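Side-chain contacts in solute-binding protein (Thermoactinomyces vulgaris, PDB 2ZYO), which binds maltodextrins such as maltotetraose, and probably cyclodextrins, and is thought to pass them to a membrane transporter for uptake: residues I134-K137 with K138-G141; W250-K253 with D254-A258; P354-G357 with V358-E361; D383-K386 with I387-K391. All blocks are in the same frame, centred on the assembly; numbering follows the deposited sequence.

Along the chain the contacts come in numerical order and fall into two touching pairs, one on each side of the bound maltodextrin. Contact 1 turns the chain at the end of strand 120-136; contact 2 covers the start and body of helix 252-257, which packs on that strand through Ile134. Their centres are 14 Å apart. Contact 3 is the turn leading into helix 360-371, and contact 4 lies in the next helix, 377-394; their centres are 10 Å apart and they meet where Met388 packs against Val358 and Val359. Between the pairs, contacts 2 and 3 have centres 29 Å apart and nearest atoms about 10 Å apart. Each of these two brings a tryptophan to the sugar, Trp250 and Trp360, so the ligand is approached from both sides of its cleft.

Contact 1: residues I134-K137 with K138-G141; sequences IYNK and KLMG
Asn136 grips the turn that follows it with two different oxygens. Its side-chain OD1 accepts the backbone N-H of Lys138 at 3.0 Å between OD1 and N, the donor tilted 29° from the amide's carbonyl plane. With CG anti to its own backbone N (chi1 -175°), the amide reaches forward along the chain to meet that N-H. The main-chain O of Asn136 takes two more donors: Leu139 N at 2.8 Å, which sits well above the carbonyl plane, and Met140 N at 2.9 Å, which comes almost straight at the end of the carbonyl. The other branch of the amide is covered by carbon, Leu139 CD1 lying 3.7 Å from Asn136 ND2.

Met140 crosses Tyr135 at about a right angle. Its SD stands 3.9 Å from Tyr135 CB and 4.8 Å from the ring centroid, 37° off the ring normal, an oblique Met-aromatic contact. Beside it Met140 O approaches Tyr135 CD1. Leu139 and Met140 also rest on Ala243 and Ala244 of strand 242-247, the neighbour of strand 120-136 in the sheet.

Two bonded elements are thus superimposed at the strand end: an Asx turn from Asn136 OD1 to Lys138 N, and a type I beta turn over Asn136-Leu139 that Met140 N extends by one residue.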
loop_
_atom_site.group_PDB
_atom_site.type_symbol
_atom_site.label_atom_id
_atom_site.label_comp_id
_atom_site.label_asym_id
_atom_site.label_seq_id
_atom_site.Cartn_x
_atom_site.Cartn_y
_atom_site.Cartn_z
ATOM N N ILE A 134 -11.372 -9.453 5.382
ATOM C CA ILE A 134 -11.940 -8.934 6.623
ATOM C C ILE A 134 -13.340 -9.507 6.754
ATOM O O ILE A 134 -14.146 -9.394 5.830
ATOM C CB ILE A 134 -12.003 -7.390 6.631
ATOM C CG1 ILE A 134 -10.618 -6.785 6.357
ATOM C CG2 ILE A 134 -12.565 -6.884 7.959
ATOM C CD1 ILE A 134 -10.633 -5.274 6.126
ATOM N N TYR A 135 -13.630 -10.127 7.893
ATOM C CA TYR A 135 -14.913 -10.803 8.058
ATOM C C TYR A 135 -15.638 -10.485 9.362
ATOM O O TYR A 135 -15.024 -10.092 10.353
ATOM C CB TYR A 135 -14.779 -12.319 7.831
ATOM C CG TYR A 135 -13.867 -13.064 8.786
ATOM C CD1 TYR A 135 -14.389 -13.771 9.866
ATOM C CD2 TYR A 135 -12.485 -13.096 8.585
ATOM C CE1 TYR A 135 -13.562 -14.471 10.738
ATOM C CE2 TYR A 135 -11.649 -13.794 9.451
ATOM C CZ TYR A 135 -12.194 -14.479 10.522
ATOM O OH TYR A 135 -11.371 -15.174 11.376
ATOM N N ASN A 136 -16.959 -10.633 9.319
ATOM C CA ASN A 136 -17.820 -10.442 10.473
ATOM C C ASN A 136 -17.924 -11.766 11.223
ATOM O O ASN A 136 -18.492 -12.728 10.707
ATOM C CB ASN A 136 -19.202 -9.974 9.997
ATOM C CG ASN A 136 -20.147 -9.632 11.138
ATOM O OD1 ASN A 136 -20.026 -10.148 12.249
ATOM N ND2 ASN A 136 -21.115 -8.771 10.852
ATOM N N LYS A 137 -17.372 -11.805 12.437
ATOM C CA LYS A 137 -17.301 -13.041 13.230
ATOM C C LYS A 137 -18.666 -13.625 13.615
ATOM O O LYS A 137 -18.762 -14.798 13.982
ATOM C CB LYS A 137 -16.427 -12.840 14.475
ATOM C CG LYS A 137 -14.933 -12.791 14.174
ATOM C CD LYS A 137 -14.124 -12.564 15.445
ATOM C CE LYS A 137 -12.639 -12.804 15.211
ATOM N NZ LYS A 137 -11.861 -12.716 16.479
ATOM N N LYS A 138 -19.715 -12.811 13.520
ATOM C CA LYS A 138 -21.079 -13.284 13.765
ATOM C C LYS A 138 -21.672 -13.989 12.543
ATOM O O LYS A 138 -22.714 -14.649 12.644
ATOM C CB LYS A 138 -21.986 -12.127 14.200
ATOM C CG LYS A 138 -21.624 -11.522 15.548
ATOM C CD LYS A 138 -22.588 -10.415 15.939
ATOM C CE LYS A 138 -22.132 -9.711 17.206
ATOM N NZ LYS A 138 -22.983 -8.527 17.516
ATOM N N LEU A 139 -21.003 -13.855 11.397
ATOM C CA LEU A 139 -21.510 -14.387 10.129
ATOM C C LEU A 139 -20.610 -15.442 9.486
ATOM O O LEU A 139 -21.083 -16.257 8.693
ATOM C CB LEU A 139 -21.768 -13.251 9.131
ATOM C CG LEU A 139 -22.733 -12.135 9.540
ATOM C CD1 LEU A 139 -22.742 -11.042 8.483
ATOM C CD2 LEU A 139 -24.146 -12.662 9.776
ATOM N N MET A 140 -19.323 -15.415 9.822
ATOM C CA MET A 140 -18.352 -16.346 9.252
ATOM C C MET A 140 -17.429 -16.906 10.331
ATOM O O MET A 140 -16.924 -16.159 11.177
ATOM C CB MET A 140 -17.537 -15.662 8.148
ATOM C CG MET A 140 -16.457 -16.537 7.513
ATOM S SD MET A 140 -15.641 -15.750 6.109
ATOM C CE MET A 140 -16.839 -16.026 4.812
ATOM N N GLY A 141 -17.218 -18.220 10.286
ATOM C CA GLY A 141 -16.337 -18.911 11.221
ATOM C C GLY A 141 -15.007 -19.244 10.580
ATOM O O GLY A 141 -14.098 -18.412 10.546
#

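Contact 2: residues W250-K253 with D254-A258; sequences WAIK and DYQAA. With GLC (alpha-D-glucopyranose), chain B.
Ala251 and Tyr255 meet twice, through the backbone and through the ring. Tyr255 N donates to Ala251 O at 3.0 Å, while the same oxygen lies over one face of the Tyr255 ring. The methyl of Ala251 is farther along that ring, CB 4.0 Å from its centroid and 27° off the normal, a CH-pi contact. Ile252 O accepts Gln256 N at 2.9 Å and Lys253 O accepts Ala257 N at 3.0 Å, so three helical bonds follow in sequence.

Where that series begins, water supplies the missing link. Water 1 donates to Trp250 O and accepts Asp254 N, with both legs 2.8 Å, spanning the i to i+4 gap between them. Water 2 donates to Asp254 OD2 at 2.9 Å and, weakly, to Ala251 O. Asp254 OD2 has a stronger partner in Lys238, with which it forms a salt bridge. Tyr255 is buried, and its hydroxyl is hydrogen-bonded to Asn234 OD1 and Asn247 ND2. Asn247 also uses OD1 as a weak acceptor for Trp250 NE1.

Trp250 turns to the ligand. C1 of a glucose unit lies over one face of the indole, 3.2 Å from Trp250 CZ2, and the same sugar is hydrogen-bonded to Glu129 and Asn173. The indole thus serves as an aromatic sugar platform in the ligand cleft, a common feature of carbohydrate-binding sites.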
loop_
_atom_site.group_PDB
_atom_site.type_symbol
_atom_site.label_atom_id
_atom_site.label_comp_id
_atom_site.label_asym_id
_atom_site.label_seq_id
_atom_site.Cartn_x
_atom_site.Cartn_y
_atom_site.Cartn_z
ATOM N N TRP A 250 -7.032 0.273 6.749
ATOM C CA TRP A 250 -7.620 1.616 6.833
ATOM C C TRP A 250 -9.112 1.630 7.193
ATOM O O TRP A 250 -9.638 2.654 7.636
ATOM C CB TRP A 250 -7.398 2.375 5.518
ATOM C CG TRP A 250 -7.809 1.600 4.294
ATOM C CD1 TRP A 250 -9.075 1.455 3.797
ATOM C CD2 TRP A 250 -6.947 0.863 3.417
ATOM N NE1 TRP A 250 -9.055 0.669 2.667
ATOM C CE2 TRP A 250 -7.761 0.295 2.411
ATOM C CE3 TRP A 250 -5.566 0.629 3.384
ATOM C CZ2 TRP A 250 -7.239 -0.494 1.381
ATOM C CZ3 TRP A 250 -5.045 -0.158 2.358
ATOM C CH2 TRP A 250 -5.882 -0.708 1.372
ATOM N N ALA A 251 -9.784 0.496 7.002
ATOM C CA ALA A 251 -11.222 0.394 7.249
ATOM C C ALA A 251 -11.565 -0.195 8.623
ATOM O O ALA A 251 -12.724 -0.156 9.047
ATOM C CB ALA A 251 -11.886 -0.415 6.139
ATOM N N ILE A 252 -10.554 -0.720 9.315
ATOM C CA ILE A 252 -10.747 -1.460 10.570
ATOM C C ILE A 252 -11.377 -0.636 11.699
ATOM O O ILE A 252 -12.375 -1.056 12.291
ATOM C CB ILE A 252 -9.424 -2.114 11.054
ATOM C CG1 ILE A 252 -8.981 -3.232 10.094
ATOM C CG2 ILE A 252 -9.543 -2.613 12.501
ATOM C CD1 ILE A 252 -9.999 -4.358 9.871
ATOM N N LYS A 253 -10.795 0.526 11.989
ATOM C CA LYS A 253 -11.288 1.384 13.069
ATOM C C LYS A 253 -12.743 1.794 12.844
ATOM O O LYS A 253 -13.532 1.847 13.789
ATOM C CB LYS A 253 -10.391 2.615 13.244
ATOM C CG LYS A 253 -9.019 2.302 13.839
ATOM C CD LYS A 253 -8.243 3.568 14.192
ATOM C CE LYS A 253 -8.643 4.125 15.557
ATOM N NZ LYS A 253 -8.166 3.268 16.678
ATOM N N ASP A 254 -13.093 2.057 11.587
ATOM C CA ASP A 254 -14.465 2.384 11.204
ATOM C C ASP A 254 -15.422 1.202 11.412
ATOM O O ASP A 254 -16.535 1.384 11.911
ATOM C CB ASP A 254 -14.509 2.871 9.751
ATOM C CG ASP A 254 -15.851 3.476 9.365
ATOM O OD1 ASP A 254 -16.528 4.067 10.235
ATOM O OD2 ASP A 254 -16.223 3.368 8.178
ATOM N N TYR A 255 -14.982 -0.001 11.037
ATOM C CA TYR A 255 -15.794 -1.210 11.216
ATOM C C TYR A 255 -16.059 -1.513 12.689
ATOM O O TYR A 255 -17.172 -1.893 13.061
ATOM C CB TYR A 255 -15.134 -2.433 10.567
ATOM C CG TYR A 255 -15.044 -2.424 9.052
ATOM C CD1 TYR A 255 -15.858 -1.598 8.270
ATOM C CD2 TYR A 255 -14.162 -3.280 8.399
ATOM C CE1 TYR A 255 -15.768 -1.609 6.877
ATOM C CE2 TYR A 255 -14.070 -3.303 7.012
ATOM C CZ TYR A 255 -14.872 -2.470 6.259
ATOM O OH TYR A 255 -14.766 -2.504 4.887
ATOM N N GLN A 256 -15.028 -1.353 13.513
ATOM C CA GLN A 256 -15.124 -1.616 14.949
ATOM C C GLN A 256 -15.984 -0.575 15.659
ATOM O O GLN A 256 -16.743 -0.911 16.569
ATOM C CB GLN A 256 -13.733 -1.681 15.579
ATOM C CG GLN A 256 -12.919 -2.885 15.130
ATOM C CD GLN A 256 -11.551 -2.943 15.774
ATOM O OE1 GLN A 256 -10.834 -1.945 15.835
ATOM N NE2 GLN A 256 -11.179 -4.121 16.250
ATOM N N ALA A 257 -15.869 0.681 15.230
ATOM C CA ALA A 257 -16.710 1.756 15.758
ATOM C C ALA A 257 -18.192 1.493 15.483
ATOM O O ALA A 257 -19.053 1.905 16.261
ATOM C CB ALA A 257 -16.287 3.099 15.181
ATOM N N ALA A 258 -18.471 0.797 14.379
ATOM C CA ALA A 258 -19.834 0.431 13.990
ATOM C C ALA A 258 -20.395 -0.746 14.795
ATOM O O ALA A 258 -21.593 -1.032 14.732
ATOM C CB ALA A 258 -19.894 0.130 12.501
HETATM C C1 GLC B . -6.434 2.297 -0.053
HETATM C C2 GLC B . -4.927 2.527 -0.334
HETATM C C3 GLC B . -4.665 3.237 -1.679
HETATM C C4 GLC B . -5.515 2.644 -2.803
HETATM C C5 GLC B . -6.978 2.590 -2.370
HETATM C C6 GLC B . -7.896 2.006 -3.434
HETATM O O1 GLC B . -7.072 3.469 0.318
HETATM O O2 GLC B . -4.340 3.281 0.726
HETATM O O3 GLC B . -3.292 3.107 -2.024
HETATM O O4 GLC B . -5.388 3.462 -3.981
HETATM O O5 GLC B . -7.102 1.757 -1.202
HETATM O O6 GLC B . -8.575 3.026 -4.152
HETATM O O HOH W 1 -11.127 3.111 9.929
HETATM O O HOH W 2 -14.599 1.459 6.780
#

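Contact 3: residues P354-G357 with V358-E361; sequences PEMG and VVWE. With GLC (alpha-D-glucopyranose), chain C.
Met356 and Trp360 make the aromatic contact. The methyl CE of Met356 lies over one face of the indole, 3.7 Å from the centroid of its six-membered ring and 20° off the normal, a CH-pi contact. Behind it the sulfur SD is 5.2 Å from that centroid in an oblique Met-aromatic approach. The bend at chi2 (63°) folds the methionine chain so that its end comes back to the ring.

The opposite face of Trp360 carries a glucose unit of the maltodextrin, with C4 of the sugar 3.4 Å from CD2 and C6 3.3 Å from CE3. The indole is therefore sandwiched between protein methyl and ligand, as a sugar platform in the cleft of a solute-binding protein, and Phe174 and Tyr175 of helix 174-183 also touch it.

Among purely apolar contacts, Met356 SD meets Val359 CB at 4.0 Å, while Phe189 packs on both residues from strand 189-192.

The backbone bonds are of the i to i+3 kind. Val359 N donates to Met356 O at 3.0 Å, and Val358 N reaches Glu355 O only weakly. Water 3 joins the turn to helix 360-371, donating to Gly357 O at 2.7 Å and accepting Glu361 N at 3.0 Å.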
loop_
_atom_site.group_PDB
_atom_site.type_symbol
_atom_site.label_atom_id
_atom_site.label_comp_id
_atom_site.label_asym_id
_atom_site.label_seq_id
_atom_site.Cartn_x
_atom_site.Cartn_y
_atom_site.Cartn_z
ATOM N N PRO A 354 6.915 6.667 -12.453
ATOM C CA PRO A 354 5.915 7.708 -12.726
ATOM C C PRO A 354 4.773 7.239 -13.629
ATOM O O PRO A 354 3.633 7.678 -13.461
ATOM C CB PRO A 354 6.731 8.802 -13.424
ATOM C CG PRO A 354 8.116 8.610 -12.922
ATOM C CD PRO A 354 8.277 7.122 -12.792
ATOM N N GLU A 355 5.082 6.338 -14.557
ATOM C CA GLU A 355 4.105 5.833 -15.521
ATOM C C GLU A 355 2.919 5.094 -14.893
ATOM O O GLU A 355 1.845 5.027 -15.491
ATOM C CB GLU A 355 4.790 4.956 -16.570
ATOM C CG GLU A 355 5.701 5.731 -17.519
ATOM C CD GLU A 355 7.083 6.023 -16.946
ATOM O OE1 GLU A 355 7.441 5.463 -15.885
ATOM O OE2 GLU A 355 7.817 6.820 -17.568
ATOM N N MET A 356 3.104 4.547 -13.692
ATOM C CA MET A 356 2.003 3.884 -12.988
ATOM C C MET A 356 0.852 4.851 -12.694
ATOM O O MET A 356 -0.310 4.444 -12.646
ATOM C CB MET A 356 2.490 3.220 -11.696
ATOM C CG MET A 356 1.439 2.338 -11.023
ATOM S SD MET A 356 0.952 0.928 -12.038
ATOM C CE MET A 356 -0.538 0.387 -11.205
ATOM N N GLY A 357 1.185 6.129 -12.516
ATOM C CA GLY A 357 0.194 7.167 -12.227
ATOM C C GLY A 357 -0.956 7.249 -13.216
ATOM O O GLY A 357 -2.089 7.553 -12.833
ATOM N N VAL A 358 -0.669 6.970 -14.485
ATOM C CA VAL A 358 -1.681 7.063 -15.541
ATOM C C VAL A 358 -2.295 5.704 -15.901
ATOM O O VAL A 358 -3.097 5.607 -16.830
ATOM C CB VAL A 358 -1.139 7.775 -16.810
ATOM C CG1 VAL A 358 -0.751 9.217 -16.491
ATOM C CG2 VAL A 358 0.035 7.010 -17.413
ATOM N N VAL A 359 -1.915 4.665 -15.160
ATOM C CA VAL A 359 -2.460 3.322 -15.375
ATOM C C VAL A 359 -3.830 3.162 -14.709
ATOM O O VAL A 359 -4.739 2.567 -15.295
ATOM C CB VAL A 359 -1.478 2.211 -14.899
ATOM C CG1 VAL A 359 -2.167 0.843 -14.821
ATOM C CG2 VAL A 359 -0.273 2.141 -15.818
ATOM N N TRP A 360 -3.971 3.711 -13.502
ATOM C CA TRP A 360 -5.166 3.511 -12.674
ATOM C C TRP A 360 -6.480 3.853 -13.376
ATOM O O TRP A 360 -7.401 3.036 -13.393
ATOM C CB TRP A 360 -5.063 4.284 -11.353
ATOM C CG TRP A 360 -3.884 3.907 -10.508
ATOM C CD1 TRP A 360 -2.772 4.661 -10.276
ATOM C CD2 TRP A 360 -3.696 2.683 -9.783
ATOM N NE1 TRP A 360 -1.903 3.989 -9.449
ATOM C CE2 TRP A 360 -2.444 2.770 -9.134
ATOM C CE3 TRP A 360 -4.464 1.520 -9.620
ATOM C CZ2 TRP A 360 -1.940 1.741 -8.329
ATOM C CZ3 TRP A 360 -3.961 0.495 -8.821
ATOM C CH2 TRP A 360 -2.711 0.614 -8.186
ATOM N N GLU A 361 -6.568 5.053 -13.950
ATOM C CA GLU A 361 -7.807 5.518 -14.586
ATOM C C GLU A 361 -8.302 4.582 -15.706
ATOM O O GLU A 361 -9.429 4.088 -15.626
ATOM C CB GLU A 361 -7.671 6.972 -15.072
ATOM C CG GLU A 361 -8.955 7.590 -15.630
ATOM C CD GLU A 361 -8.723 8.940 -16.297
ATOM O OE1 GLU A 361 -7.862 9.712 -15.819
ATOM O OE2 GLU A 361 -9.407 9.232 -17.300
HETATM C C1 GLC C . -4.622 2.910 -5.015
HETATM C C2 GLC C . -3.563 3.916 -5.469
HETATM C C3 GLC C . -4.233 5.104 -6.155
HETATM C C4 GLC C . -5.116 4.620 -7.308
HETATM C C5 GLC C . -6.114 3.574 -6.798
HETATM C C6 GLC C . -6.930 2.954 -7.914
HETATM O O2 GLC C . -2.822 4.368 -4.348
HETATM O O3 GLC C . -3.245 5.997 -6.644
HETATM O O4 GLC C . -5.819 5.719 -7.867
HETATM O O5 GLC C . -5.419 2.499 -6.125
HETATM O O6 GLC C . -8.319 3.145 -7.696
HETATM O O HOH W 3 -4.631 7.277 -13.693
#

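Contact 4: residues D383-K386 with I387-K391; sequences DAVK and IMKEK
Met388 runs back along its own helix over Ala384 and Val385. Its CB stands 3.4 Å from Val385 O. CG then lies 3.3 Å from Ala384 O, the same oxygen that accepts Met388 N; this follows from CG being anti to the carbonyl carbon (chi1 -72°), which directs the chain toward the preceding turn. Beyond CG the chain is extended. SD stays by that oxygen, 4.0 Å from Ala384 O, with Val385 CA and, more loosely, Val385 CG2 beside it. The terminal CE is 3.9 Å from Ala384 O and also faces the Ala384 methyl. From outside the segment, Pro362 and Ile363 of helix 360-371 close on this methionine, together with Val359, Leu203 and Ile201.

One residue on, Lys389 lies alongside Val385 and points the same way, its CD 3.8 Å from Val385 CG1. Only the aliphatic part of the lysine is used here, and Ile201 touches it as well. Underneath, the helical bonds are regular: Ile387 N to Asp383 O, Met388 N to Ala384 O at 3.0 Å, Lys389 N to Val385 O, and a longer one from Glu390 N to Lys386 O at 3.3 Å.

On the exposed side, Lys386 NZ and Glu390 OE2 are 4.7 Å apart, too far for contact but of opposite charge, and Asp383 OD2 is hydrogen-bonded to Gln375. The chemistry is that of an amphipathic helix: contacts among Met388, Ala384 and Val385 fill its inner face, their packing against Ile201, Leu203 and helix 360-371 attaches it to the fold, and the charges outside probably add a mild attraction.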
loop_
_atom_site.group_PDB
_atom_site.type_symbol
_atom_site.label_atom_id
_atom_site.label_comp_id
_atom_site.label_asym_id
_atom_site.label_seq_id
_atom_site.Cartn_x
_atom_site.Cartn_y
_atom_site.Cartn_z
ATOM N N ASP A 383 -8.386 -1.588 -25.180
ATOM C CA ASP A 383 -8.669 -0.155 -25.146
ATOM C C ASP A 383 -7.918 0.555 -24.024
ATOM O O ASP A 383 -7.366 1.635 -24.232
ATOM C CB ASP A 383 -10.173 0.096 -24.998
ATOM C CG ASP A 383 -10.950 -0.214 -26.265
ATOM O OD1 ASP A 383 -10.331 -0.544 -27.300
ATOM O OD2 ASP A 383 -12.194 -0.121 -26.219
ATOM N N ALA A 384 -7.897 -0.061 -22.843
ATOM C CA ALA A 384 -7.235 0.519 -21.675
ATOM C C ALA A 384 -5.733 0.680 -21.886
ATOM O O ALA A 384 -5.168 1.723 -21.550
ATOM C CB ALA A 384 -7.510 -0.316 -20.429
ATOM N N VAL A 385 -5.098 -0.347 -22.447
ATOM C CA VAL A 385 -3.653 -0.321 -22.690
ATOM C C VAL A 385 -3.294 0.737 -23.740
ATOM O O VAL A 385 -2.317 1.466 -23.575
ATOM C CB VAL A 385 -3.098 -1.726 -23.053
ATOM C CG1 VAL A 385 -1.664 -1.644 -23.569
ATOM C CG2 VAL A 385 -3.155 -2.642 -21.834
ATOM N N LYS A 386 -4.102 0.831 -24.795
ATOM C CA LYS A 386 -3.940 1.880 -25.807
ATOM C C LYS A 386 -3.958 3.275 -25.170
ATOM O O LYS A 386 -3.117 4.120 -25.487
ATOM C CB LYS A 386 -5.025 1.760 -26.888
ATOM C CG LYS A 386 -4.903 2.756 -28.046
ATOM C CD LYS A 386 -3.609 2.564 -28.838
ATOM C CE LYS A 386 -3.481 3.586 -29.961
ATOM N NZ LYS A 386 -3.419 4.997 -29.471
ATOM N N ILE A 387 -4.913 3.495 -24.269
ATOM C CA ILE A 387 -5.041 4.760 -23.546
ATOM C C ILE A 387 -3.819 5.047 -22.666
ATOM O O ILE A 387 -3.302 6.167 -22.665
ATOM C CB ILE A 387 -6.355 4.805 -22.719
ATOM C CG1 ILE A 387 -7.560 4.940 -23.655
ATOM C CG2 ILE A 387 -6.329 5.948 -21.711
ATOM C CD1 ILE A 387 -8.901 4.626 -23.013
ATOM N N MET A 388 -3.356 4.029 -21.939
ATOM C CA MET A 388 -2.161 4.145 -21.095
ATOM C C MET A 388 -0.945 4.608 -21.877
ATOM O O MET A 388 -0.256 5.546 -21.475
ATOM C CB MET A 388 -1.822 2.801 -20.459
ATOM C CG MET A 388 -2.748 2.366 -19.368
ATOM S SD MET A 388 -2.377 0.667 -18.930
ATOM C CE MET A 388 -3.926 0.226 -18.150
ATOM N N LYS A 389 -0.694 3.933 -22.997
ATOM C CA LYS A 389 0.508 4.152 -23.796
ATOM C C LYS A 389 0.550 5.547 -24.415
ATOM O O LYS A 389 1.629 6.109 -24.612
ATOM C CB LYS A 389 0.643 3.064 -24.862
ATOM C CG LYS A 389 0.820 1.667 -24.273
ATOM C CD LYS A 389 0.872 0.583 -25.339
ATOM C CE LYS A 389 2.268 0.419 -25.911
ATOM N NZ LYS A 389 3.261 0.002 -24.878
ATOM N N GLU A 390 -0.627 6.098 -24.708
ATOM C CA GLU A 390 -0.736 7.479 -25.171
ATOM C C GLU A 390 -0.433 8.451 -24.031
ATOM O O GLU A 390 0.284 9.433 -24.228
ATOM C CB GLU A 390 -2.126 7.753 -25.754
ATOM C CG GLU A 390 -2.232 9.075 -26.514
ATOM C CD GLU A 390 -3.645 9.384 -26.970
ATOM O OE1 GLU A 390 -4.533 9.545 -26.105
ATOM O OE2 GLU A 390 -3.865 9.478 -28.196
ATOM N N LYS A 391 -0.976 8.162 -22.847
ATOM C CA LYS A 391 -0.796 9.005 -21.660
ATOM C C LYS A 391 0.641 9.013 -21.139
ATOM O O LYS A 391 1.097 10.013 -20.580
ATOM C CB LYS A 391 -1.756 8.579 -20.540
ATOM C CG LYS A 391 -3.221 8.974 -20.760
ATOM C CD LYS A 391 -3.475 10.465 -20.517
ATOM C CE LYS A 391 -3.562 10.800 -19.030
ATOM N NZ LYS A 391 -3.939 12.224 -18.797
#